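Local coordinates for putative hemin transport system, substrate-binding protein (Burkholderia cenocepacia, PDB 5Y89), which probably binds heme in the periplasm and delivers it to a membrane transporter for uptake, as the substrate-binding component of a hemin transport system, at residues 6-11 / 28-33; 107-112 / 123-128; 53-58 / 73-78. One frame throughout, in Å; residues are numbered along the deposited sequence.

How the contacts relate
The three contacts lie in the part of the chain built round the four-stranded parallel sheet and follow each other along the chain: contact 1 (6-11 / 28-33), contact 3 (53-58 / 73-78), then contact 2 (107-112 / 123-128). Contact 1 pairs two strands of that sheet. Contact 3 joins two loops at the heme site. 53-58 binds the heme, and 73-78, which leaves strand 69-73, backs it. Contacts 1 and 3 touch: I11 O lies 2.9 Å from S73 N, and I11 also packs on A76 and L57. The centres of contacts 1 and 3 are 18 Å apart. Contact 2 joins two helices, with its centre 18 Å from contact 1 and 23 Å from contact 3, and touches neither. The sheet thus leads directly to the heme site, while the helix pair lies away from it.

Contact 1: 6-11 / 28-33; sequences KRVIVI and PRYRLV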
loop_
_atom_site.group_PDB
_atom_site.type_symbol
_atom_site.label_atom_id
_atom_site.label_comp_id
_atom_site.label_asym_id
_atom_site.label_seq_id
_atom_site.Cartn_x
_atom_site.Cartn_y
_atom_site.Cartn_z
ATOM N N LYS A 6 -6.309 -11.453 24.927
ATOM C CA LYS A 6 -7.325 -11.314 23.840
ATOM C C LYS A 6 -6.677 -11.564 22.472
ATOM O O LYS A 6 -5.599 -11.065 22.196
ATOM C CB LYS A 6 -8.003 -9.972 23.815
ATOM C CG LYS A 6 -9.460 -10.016 24.285
ATOM C CD LYS A 6 -9.907 -8.595 24.675
ATOM C CE LYS A 6 -11.239 -8.059 24.080
ATOM N NZ LYS A 6 -11.076 -6.668 23.499
ATOM N N ARG A 7 -7.291 -12.406 21.661
ATOM C CA ARG A 7 -6.622 -12.883 20.419
ATOM C C ARG A 7 -6.929 -11.985 19.273
ATOM O O ARG A 7 -8.115 -11.777 18.957
ATOM C CB ARG A 7 -7.024 -14.316 20.055
ATOM C CG ARG A 7 -6.418 -15.427 20.982
ATOM C CD ARG A 7 -7.084 -16.785 20.763
ATOM N NE ARG A 7 -6.736 -17.355 19.438
ATOM C CZ ARG A 7 -5.564 -17.928 19.155
ATOM N NH1 ARG A 7 -4.591 -18.042 20.062
ATOM N NH2 ARG A 7 -5.374 -18.428 17.957
ATOM N N VAL A 8 -5.891 -11.404 18.661
ATOM C CA VAL A 8 -6.084 -10.415 17.629
ATOM C C VAL A 8 -5.566 -10.896 16.247
ATOM O O VAL A 8 -4.477 -11.482 16.148
ATOM C CB VAL A 8 -5.355 -9.110 17.942
ATOM C CG1 VAL A 8 -5.721 -8.036 16.903
ATOM C CG2 VAL A 8 -5.730 -8.613 19.325
ATOM N N ILE A 9 -6.355 -10.597 15.211
ATOM C CA ILE A 9 -5.981 -10.761 13.811
ATOM C C ILE A 9 -6.002 -9.396 13.145
ATOM O O ILE A 9 -6.956 -8.625 13.302
ATOM C CB ILE A 9 -6.943 -11.718 13.080
ATOM C CG1 ILE A 9 -6.728 -13.111 13.558
ATOM C CG2 ILE A 9 -6.691 -11.707 11.559
ATOM C CD1 ILE A 9 -7.825 -14.057 13.134
ATOM N N VAL A 10 -4.960 -9.110 12.364
ATOM C CA VAL A 10 -4.876 -7.844 11.595
ATOM C C VAL A 10 -4.995 -8.140 10.087
ATOM O O VAL A 10 -4.376 -9.074 9.577
ATOM C CB VAL A 10 -3.575 -7.048 11.829
ATOM C CG1 VAL A 10 -3.479 -6.620 13.275
ATOM C CG2 VAL A 10 -2.341 -7.879 11.525
ATOM N N ILE A 11 -5.788 -7.326 9.397
ATOM C CA ILE A 11 -6.017 -7.442 7.989
ATOM C C ILE A 11 -5.658 -6.107 7.341
ATOM O O ILE A 11 -6.379 -5.093 7.536
ATOM C CB ILE A 11 -7.488 -7.753 7.619
ATOM C CG1 ILE A 11 -8.021 -8.933 8.355
ATOM C CG2 ILE A 11 -7.616 -7.966 6.103
ATOM C CD1 ILE A 11 -7.345 -10.250 8.070
ATOM N N PRO A 28 0.260 -8.142 27.841
ATOM C CA PRO A 28 -0.671 -8.914 28.674
ATOM C C PRO A 28 -2.169 -8.827 28.295
ATOM O O PRO A 28 -2.954 -9.695 28.687
ATOM C CB PRO A 28 -0.422 -8.378 30.109
ATOM C CG PRO A 28 0.662 -7.352 29.994
ATOM C CD PRO A 28 1.291 -7.452 28.634
ATOM N N ARG A 29 -2.580 -7.824 27.543
ATOM C CA ARG A 29 -4.005 -7.707 27.215
ATOM C C ARG A 29 -4.340 -8.154 25.766
ATOM O O ARG A 29 -5.457 -8.483 25.430
ATOM C CB ARG A 29 -4.389 -6.272 27.476
ATOM C CG ARG A 29 -5.802 -6.081 28.008
ATOM C CD ARG A 29 -6.006 -4.724 28.709
ATOM N NE ARG A 29 -6.630 -3.716 27.791
ATOM C CZ ARG A 29 -7.921 -3.672 27.440
ATOM N NH1 ARG A 29 -8.778 -4.608 27.872
ATOM N NH2 ARG A 29 -8.375 -2.695 26.655
ATOM N N TYR A 30 -3.350 -8.204 24.923
ATOM C CA TYR A 30 -3.656 -8.385 23.524
ATOM C C TYR A 30 -2.523 -9.174 22.916
ATOM O O TYR A 30 -1.367 -8.790 23.041
ATOM C CB TYR A 30 -3.828 -7.042 22.806
ATOM C CG TYR A 30 -5.112 -6.308 23.165
ATOM C CD1 TYR A 30 -6.351 -6.753 22.691
ATOM C CD2 TYR A 30 -5.095 -5.186 24.051
ATOM C CE1 TYR A 30 -7.542 -6.073 23.023
ATOM C CE2 TYR A 30 -6.275 -4.500 24.421
ATOM C CZ TYR A 30 -7.504 -4.934 23.916
ATOM O OH TYR A 30 -8.634 -4.262 24.264
ATOM N N ARG A 31 -2.836 -10.250 22.190
ATOM C CA ARG A 31 -1.838 -11.076 21.487
ATOM C C ARG A 31 -2.209 -11.171 19.993
ATOM O O ARG A 31 -3.312 -11.560 19.609
ATOM C CB ARG A 31 -1.792 -12.473 22.094
ATOM C CG ARG A 31 -0.422 -13.125 22.041
ATOM C CD ARG A 31 -0.376 -14.532 22.684
ATOM N NE ARG A 31 -0.548 -15.610 21.665
ATOM C CZ ARG A 31 -1.202 -16.766 21.854
ATOM N NH1 ARG A 31 -1.861 -17.026 23.004
ATOM N NH2 ARG A 31 -1.223 -17.673 20.861
ATOM N N LEU A 32 -1.280 -10.788 19.145
ATOM C CA LEU A 32 -1.450 -10.921 17.713
ATOM C C LEU A 32 -1.265 -12.390 17.346
ATOM O O LEU A 32 -0.201 -12.920 17.512
ATOM C CB LEU A 32 -0.402 -10.106 16.992
ATOM C CG LEU A 32 -0.660 -8.620 16.948
ATOM C CD1 LEU A 32 0.539 -7.934 16.300
ATOM C CD2 LEU A 32 -1.904 -8.230 16.195
ATOM N N VAL A 33 -2.305 -13.014 16.809
ATOM C CA VAL A 33 -2.257 -14.459 16.503
ATOM C C VAL A 33 -2.284 -14.767 15.013
ATOM O O VAL A 33 -2.077 -15.914 14.639
ATOM C CB VAL A 33 -3.432 -15.229 17.152
ATOM C CG1 VAL A 33 -3.243 -15.321 18.673
ATOM C CG2 VAL A 33 -4.796 -14.565 16.800
#
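K6 and V8 bond to R31 and V33 as neighbouring parallel strands. These are the two strands of a beta-alpha-beta unit, with helix 13-21 as the crossover. K6 O takes R31 N (2.9 Å), V8 N gives to R31 O (2.8 Å), and V8 O takes V33 N (2.7 Å). V8, V10, Y30 and L32 pack on one side of the pair. There L32 CD2 touches V10 CG1 at 3.7 Å, and helix 13-21 covers both residues.

R7 lies on the other side, and V33 crosses it at about a right angle. R7 CB rests on both methyls of V33. R7 CG, placed beside the backbone N (chi1 -73°), moves on to V33 CG1 at 3.9 Å. The chain then bends at chi3. NE and NH2 bond outside the pair, to R66 O and L65 O. With the guanidinium held so, V33 CG1 lies over one face, 3.5 Å from R7 CZ. R31 runs alongside R7 and points the same way. The two guanidinium planes are 80° apart. The like charges come close: R7 NH1 is 3.5 Å from R31 NH2, which lies near the plane of the R7 group, at its edge.

Contact 2: 107-112 / 123-128; sequences KITGVA and ALLQRF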
loop_
_atom_site.group_PDB
_atom_site.type_symbol
_atom_site.label_atom_id
_atom_site.label_comp_id
_atom_site.label_asym_id
_atom_site.label_seq_id
_atom_site.Cartn_x
_atom_site.Cartn_y
_atom_site.Cartn_z
ATOM N N LYS A 107 -4.771 5.503 11.703
ATOM C CA LYS A 107 -4.266 4.160 11.912
ATOM C C LYS A 107 -3.366 4.101 13.140
ATOM O O LYS A 107 -3.495 3.190 13.973
ATOM C CB LYS A 107 -3.520 3.627 10.682
ATOM C CG LYS A 107 -4.429 3.355 9.510
ATOM C CD LYS A 107 -3.666 2.758 8.354
ATOM C CE LYS A 107 -4.503 2.736 7.054
ATOM N NZ LYS A 107 -3.706 2.260 5.874
ATOM N N ILE A 108 -2.451 5.050 13.252
ATOM C CA ILE A 108 -1.551 5.080 14.415
ATOM C C ILE A 108 -2.342 5.214 15.725
ATOM O O ILE A 108 -2.151 4.426 16.652
ATOM C CB ILE A 108 -0.525 6.222 14.308
ATOM C CG1 ILE A 108 0.461 5.917 13.195
ATOM C CG2 ILE A 108 0.238 6.404 15.620
ATOM C CD1 ILE A 108 1.264 7.115 12.744
ATOM N N THR A 109 -3.222 6.217 15.765
ATOM C CA THR A 109 -4.033 6.520 16.945
ATOM C C THR A 109 -5.055 5.398 17.242
ATOM O O THR A 109 -5.193 4.980 18.385
ATOM C CB THR A 109 -4.743 7.879 16.765
ATOM O OG1 THR A 109 -3.759 8.925 16.733
ATOM C CG2 THR A 109 -5.660 8.185 17.915
ATOM N N GLY A 110 -5.736 4.911 16.192
ATOM C CA GLY A 110 -6.828 3.923 16.341
ATOM C C GLY A 110 -6.322 2.551 16.782
ATOM O O GLY A 110 -6.952 1.858 17.614
ATOM N N VAL A 111 -5.172 2.153 16.232
ATOM C CA VAL A 111 -4.553 0.886 16.602
ATOM C C VAL A 111 -4.020 0.971 18.055
ATOM O O VAL A 111 -4.157 0.022 18.838
ATOM C CB VAL A 111 -3.435 0.487 15.623
ATOM C CG1 VAL A 111 -2.621 -0.710 16.129
ATOM C CG2 VAL A 111 -4.032 0.170 14.259
ATOM N N ALA A 112 -3.409 2.096 18.403
ATOM C CA ALA A 112 -2.966 2.332 19.796
ATOM C C ALA A 112 -4.114 2.163 20.758
ATOM O O ALA A 112 -3.973 1.465 21.740
ATOM C CB ALA A 112 -2.333 3.696 19.928
ATOM N N ALA A 123 3.654 9.009 20.914
ATOM C CA ALA A 123 5.098 9.137 20.565
ATOM C C ALA A 123 5.345 8.798 19.086
ATOM O O ALA A 123 6.088 9.511 18.401
ATOM C CB ALA A 123 5.967 8.248 21.474
ATOM N N LEU A 124 4.713 7.742 18.583
ATOM C CA LEU A 124 4.864 7.379 17.135
ATOM C C LEU A 124 4.236 8.438 16.245
ATOM O O LEU A 124 4.814 8.835 15.234
ATOM C CB LEU A 124 4.278 5.985 16.833
ATOM C CG LEU A 124 4.300 5.516 15.383
ATOM C CD1 LEU A 124 5.720 5.430 14.808
ATOM C CD2 LEU A 124 3.565 4.185 15.218
ATOM N N LEU A 125 3.057 8.911 16.645
ATOM C CA LEU A 125 2.358 9.990 15.917
ATOM C C LEU A 125 3.233 11.229 15.796
ATOM O O LEU A 125 3.371 11.793 14.738
ATOM C CB LEU A 125 1.035 10.362 16.649
ATOM C CG LEU A 125 0.113 11.429 15.993
ATOM C CD1 LEU A 125 -0.273 11.003 14.544
ATOM C CD2 LEU A 125 -1.081 11.784 16.881
ATOM N N GLN A 126 3.818 11.636 16.907
ATOM C CA GLN A 126 4.660 12.827 16.942
ATOM C C GLN A 126 5.878 12.646 16.036
ATOM O O GLN A 126 6.265 13.562 15.318
ATOM C CB GLN A 126 5.098 13.091 18.385
ATOM C CG GLN A 126 6.217 14.094 18.608
ATOM C CD GLN A 126 6.607 14.100 20.081
ATOM O OE1 GLN A 126 5.742 14.114 20.963
ATOM N NE2 GLN A 126 7.899 14.029 20.366
ATOM N N ARG A 127 6.485 11.455 16.076
ATOM C CA ARG A 127 7.667 11.153 15.256
ATOM C C ARG A 127 7.289 11.072 13.763
ATOM O O ARG A 127 8.005 11.598 12.903
ATOM C CB ARG A 127 8.294 9.885 15.770
ATOM C CG ARG A 127 9.674 9.488 15.200
ATOM C CD ARG A 127 10.233 8.252 15.891
ATOM N NE ARG A 127 10.174 6.977 15.121
ATOM C CZ ARG A 127 10.456 5.793 15.655
ATOM N NH1 ARG A 127 10.839 5.717 16.943
ATOM N NH2 ARG A 127 10.369 4.687 14.905
ATOM N N PHE A 128 6.147 10.449 13.496
ATOM C CA PHE A 128 5.571 10.403 12.144
ATOM C C PHE A 128 5.316 11.788 11.552
ATOM O O PHE A 128 5.712 12.057 10.415
ATOM C CB PHE A 128 4.256 9.614 12.174
ATOM C CG PHE A 128 3.536 9.584 10.865
ATOM C CD1 PHE A 128 3.859 8.618 9.905
ATOM C CD2 PHE A 128 2.541 10.523 10.575
ATOM C CE1 PHE A 128 3.213 8.594 8.686
ATOM C CE2 PHE A 128 1.901 10.511 9.347
ATOM C CZ PHE A 128 2.229 9.537 8.406
#
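I108 is the bump of this contact. It projects from helix 101-115 towards helix 118-140 and fits among L124, L125 and F128. The two short helical segments run antiparallel, 173° apart, and their axes come within 9.6 Å. The backbones are nearest at I108 and L125, whose CA atoms are 6.5 Å apart.

The two branches of I108 fill different parts of the hollow. CG2 goes to the floor and to the L124 wall. It lies 3.9 Å from L125 N, so it reaches the backbone of the opposite helix, and 4.0 Å from L124 CD2. L125 CB borders the same spot. The longer branch is extended at chi2 (164°), which carries CD1 the other way, to F128. There the methyl sits over one face of the ring, nearer the CG end than the middle. I108 CD1 is 3.8 Å from F128 CG and 4.3 Å from the ring centroid, 27° off the normal. This is a CH-pi contact.

The ring of F128 is therefore one wall of the hollow, and the methyl CD2 of L124 is another. V104, one turn before I108, also touches F128, and L22 packs against L124. At the rim, T109 OG1 meets L125 CD2 at 3.9 Å. This hydroxyl also makes a weak hydrogen bond to R105 O of its own helix. The join between the segments is apolar.

The two helices form an antiparallel hairpin with a short connection. Helix 118-140 then runs on from the domain of the four-stranded parallel sheet to the domain of the mixed sheet. This is consistent with the single long linking helix of the periplasmic binding proteins for iron chelates, heme and vitamin B12.

Contact 3: 53-58 / 73-78; sequences YQRALS and SAEAGP. With HEM (protoporphyrin IX containing Fe), chain C.
R55 NH2 is held by two acceptors. R55 NH2 to E75 OE1 is 3.0 Å, in a salt bridge, and R55 NH2 to heme O1D is 2.8 Å. Both acceptors lie at the edge of the guanidinium, in its plane. E75 OE1 is met on its anti side, and its carboxylate is turned 61° from the guanidinium. R55 NH1 gives to the same heme O1D and also to Y53 OH, at 2.8 Å. The second of these bonds leaves the guanidinium plane by 28°.

The R55 chain is extended from CG to NE and lays the group flat over the porphyrin, with heme C1A over one face. Q54 OE1 lies over the opposite face. Q54 has CG anti to its backbone N (chi1 179°) and is extended beyond it, so NE2 reaches heme O2D at 2.6 Å. One propionate is thus held through both oxygens.

The backbones of the two loops are joined as well. Y53 to A56 form a type I turn, and so do S73 to A76. G77 ties its loop to the other: its N gives to Q54 O (2.9 Å) and its O takes L57 N (2.9 Å). S73 OG accepts from E75 N in an ST turn and bonds to E97.

Y53 OH binds the heme iron at 2.0 Å. Y191, A171 and A172 hold the heme from elsewhere in the chain. R55 would be expected to stabilise negative charge on the ligand oxygen of Y53, and E75, in the second shell, would help to orient R55. This is consistent with tyrosinate coordination of ferric heme.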
loop_
_atom_site.group_PDB
_atom_site.type_symbol
_atom_site.label_atom_id
_atom_site.label_comp_id
_atom_site.label_asym_id
_atom_site.label_seq_id
_atom_site.Cartn_x
_atom_site.Cartn_y
_atom_site.Cartn_z
ATOM N N TYR A 53 -5.899 -13.535 1.912
ATOM C CA TYR A 53 -5.522 -12.246 1.336
ATOM C C TYR A 53 -6.612 -11.224 1.632
ATOM O O TYR A 53 -7.789 -11.515 1.523
ATOM C CB TYR A 53 -5.324 -12.359 -0.214
ATOM C CG TYR A 53 -5.197 -11.028 -0.954
ATOM C CD1 TYR A 53 -4.224 -10.112 -0.596
ATOM C CD2 TYR A 53 -6.090 -10.662 -1.953
ATOM C CE1 TYR A 53 -4.136 -8.858 -1.217
ATOM C CE2 TYR A 53 -5.996 -9.443 -2.617
ATOM C CZ TYR A 53 -5.021 -8.511 -2.230
ATOM O OH TYR A 53 -4.883 -7.237 -2.914
ATOM N N GLN A 54 -6.184 -10.034 1.972
ATOM C CA GLN A 54 -7.004 -8.909 2.348
ATOM C C GLN A 54 -8.290 -8.732 1.566
ATOM O O GLN A 54 -9.331 -8.425 2.169
ATOM C CB GLN A 54 -6.152 -7.649 2.151
ATOM C CG GLN A 54 -6.835 -6.325 2.480
ATOM C CD GLN A 54 -5.888 -5.151 2.509
ATOM O OE1 GLN A 54 -6.293 -4.007 2.381
ATOM N NE2 GLN A 54 -4.615 -5.421 2.721
ATOM N N ARG A 55 -8.211 -8.853 0.241
ATOM C CA ARG A 55 -9.379 -8.561 -0.608
ATOM C C ARG A 55 -10.115 -9.827 -1.082
ATOM O O ARG A 55 -11.055 -9.728 -1.823
ATOM C CB ARG A 55 -8.980 -7.668 -1.790
ATOM C CG ARG A 55 -8.449 -6.293 -1.366
ATOM C CD ARG A 55 -7.906 -5.439 -2.503
ATOM N NE ARG A 55 -7.340 -4.195 -1.992
ATOM C CZ ARG A 55 -6.178 -4.074 -1.364
ATOM N NH1 ARG A 55 -5.382 -5.127 -1.167
ATOM N NH2 ARG A 55 -5.793 -2.890 -0.874
ATOM N N ALA A 56 -9.726 -10.985 -0.602
ATOM C CA ALA A 56 -10.368 -12.261 -1.025
ATOM C C ALA A 56 -10.428 -13.177 0.188
ATOM O O ALA A 56 -10.100 -14.359 0.114
ATOM C CB ALA A 56 -9.613 -12.936 -2.195
ATOM N N LEU A 57 -10.920 -12.623 1.304
ATOM C CA LEU A 57 -10.990 -13.371 2.558
ATOM C C LEU A 57 -12.095 -14.401 2.533
ATOM O O LEU A 57 -13.157 -14.214 1.944
ATOM C CB LEU A 57 -11.215 -12.423 3.724
ATOM C CG LEU A 57 -10.121 -11.380 3.934
ATOM C CD1 LEU A 57 -10.640 -10.254 4.800
ATOM C CD2 LEU A 57 -8.904 -12.022 4.542
ATOM N N SER A 58 -11.847 -15.491 3.215
ATOM C CA SER A 58 -12.850 -16.447 3.598
ATOM C C SER A 58 -13.129 -16.218 5.134
ATOM O O SER A 58 -12.206 -16.042 5.907
ATOM C CB SER A 58 -12.323 -17.915 3.344
ATOM O OG SER A 58 -13.360 -18.825 3.709
ATOM N N SER A 73 -8.458 -3.103 7.467
ATOM C CA SER A 73 -8.587 -2.068 6.460
ATOM C C SER A 73 -10.008 -2.037 5.920
ATOM O O SER A 73 -10.678 -3.066 5.790
ATOM C CB SER A 73 -7.640 -2.327 5.284
ATOM O OG SER A 73 -7.961 -1.479 4.135
ATOM N N ALA A 74 -10.475 -0.833 5.608
ATOM C CA ALA A 74 -11.771 -0.627 4.923
ATOM C C ALA A 74 -11.796 -1.305 3.577
ATOM O O ALA A 74 -12.878 -1.622 3.122
ATOM C CB ALA A 74 -12.121 0.885 4.763
ATOM N N GLU A 75 -10.636 -1.567 2.975
ATOM C CA GLU A 75 -10.592 -2.311 1.702
ATOM C C GLU A 75 -10.543 -3.830 1.849
ATOM O O GLU A 75 -10.498 -4.548 0.851
ATOM C CB GLU A 75 -9.417 -1.815 0.816
ATOM C CG GLU A 75 -9.638 -0.396 0.272
ATOM C CD GLU A 75 -8.448 0.181 -0.493
ATOM O OE1 GLU A 75 -7.367 -0.381 -0.505
ATOM O OE2 GLU A 75 -8.556 1.215 -1.099
ATOM N N ALA A 76 -10.542 -4.338 3.061
ATOM C CA ALA A 76 -10.670 -5.798 3.253
ATOM C C ALA A 76 -12.045 -6.289 2.839
ATOM O O ALA A 76 -13.030 -5.610 3.016
ATOM C CB ALA A 76 -10.394 -6.181 4.694
ATOM N N GLY A 77 -12.114 -7.472 2.278
ATOM C CA GLY A 77 -13.378 -7.987 1.768
ATOM C C GLY A 77 -13.159 -9.383 1.277
ATOM O O GLY A 77 -12.066 -9.957 1.465
ATOM N N PRO A 78 -14.163 -9.987 0.652
ATOM C CA PRO A 78 -15.411 -9.367 0.264
ATOM C C PRO A 78 -16.351 -9.039 1.448
ATOM O O PRO A 78 -16.159 -9.564 2.548
ATOM C CB PRO A 78 -16.061 -10.424 -0.729
ATOM C CG PRO A 78 -15.555 -11.729 -0.183
ATOM C CD PRO A 78 -14.115 -11.427 0.263
HETATM C CHA HEM C . -2.976 -3.579 -2.895
HETATM C CHB HEM C . -5.799 -5.596 -6.260
HETATM C CHC HEM C . -3.670 -9.898 -5.494
HETATM C CHD HEM C . -0.786 -7.865 -2.243
HETATM C C1A HEM C . -3.905 -3.785 -3.866
HETATM C C2A HEM C . -4.774 -2.777 -4.317
HETATM C C3A HEM C . -5.562 -3.326 -5.278
HETATM C C4A HEM C . -5.207 -4.688 -5.395
HETATM C CMA HEM C . -6.714 -2.640 -5.968
HETATM C CAA HEM C . -4.756 -1.341 -3.851
HETATM C CBA HEM C . -3.846 -0.528 -4.815
HETATM C CGA HEM C . -4.087 0.986 -4.746
HETATM O O1A HEM C . -4.918 1.515 -3.922
HETATM O O2A HEM C . -3.404 1.725 -5.524
HETATM C C1B HEM C . -5.360 -6.919 -6.425
HETATM C C2B HEM C . -6.019 -7.865 -7.297
HETATM C C3B HEM C . -5.425 -9.098 -7.139
HETATM C C4B HEM C . -4.447 -8.870 -6.011
HETATM C CMB HEM C . -7.066 -7.525 -8.338
HETATM C CAB HEM C . -5.700 -10.412 -7.855
HETATM C CBB HEM C . -6.722 -10.626 -8.736
HETATM C C1C HEM C . -2.730 -9.762 -4.492
HETATM C C2C HEM C . -1.984 -10.826 -3.873
HETATM C C3C HEM C . -1.151 -10.171 -2.966
HETATM C C4C HEM C . -1.404 -8.778 -3.070
HETATM C CMC HEM C . -2.064 -12.323 -4.135
HETATM C CAC HEM C . -0.173 -10.678 -1.973
HETATM C CBC HEM C . 0.010 -11.956 -1.863
HETATM C C1D HEM C . -1.158 -6.531 -2.208
HETATM C C2D HEM C . -0.423 -5.558 -1.357
HETATM C C3D HEM C . -1.066 -4.413 -1.490
HETATM C C4D HEM C . -2.136 -4.644 -2.487
HETATM C CMD HEM C . 0.730 -5.861 -0.435
HETATM C CAD HEM C . -0.735 -3.105 -0.808
HETATM C CBD HEM C . -0.908 -3.152 0.713
HETATM C CGD HEM C . -2.312 -3.561 1.122
HETATM O O1D HEM C . -3.288 -3.450 0.313
HETATM O O2D HEM C . -2.490 -4.022 2.287
HETATM N NA HEM C . -4.270 -4.996 -4.438
HETATM N NB HEM C . -4.596 -7.591 -5.577
HETATM N NC HEM C . -2.476 -8.624 -3.848
HETATM N ND HEM C . -2.233 -5.966 -2.793
HETATM FE FE HEM C . -3.348 -6.781 -4.066
#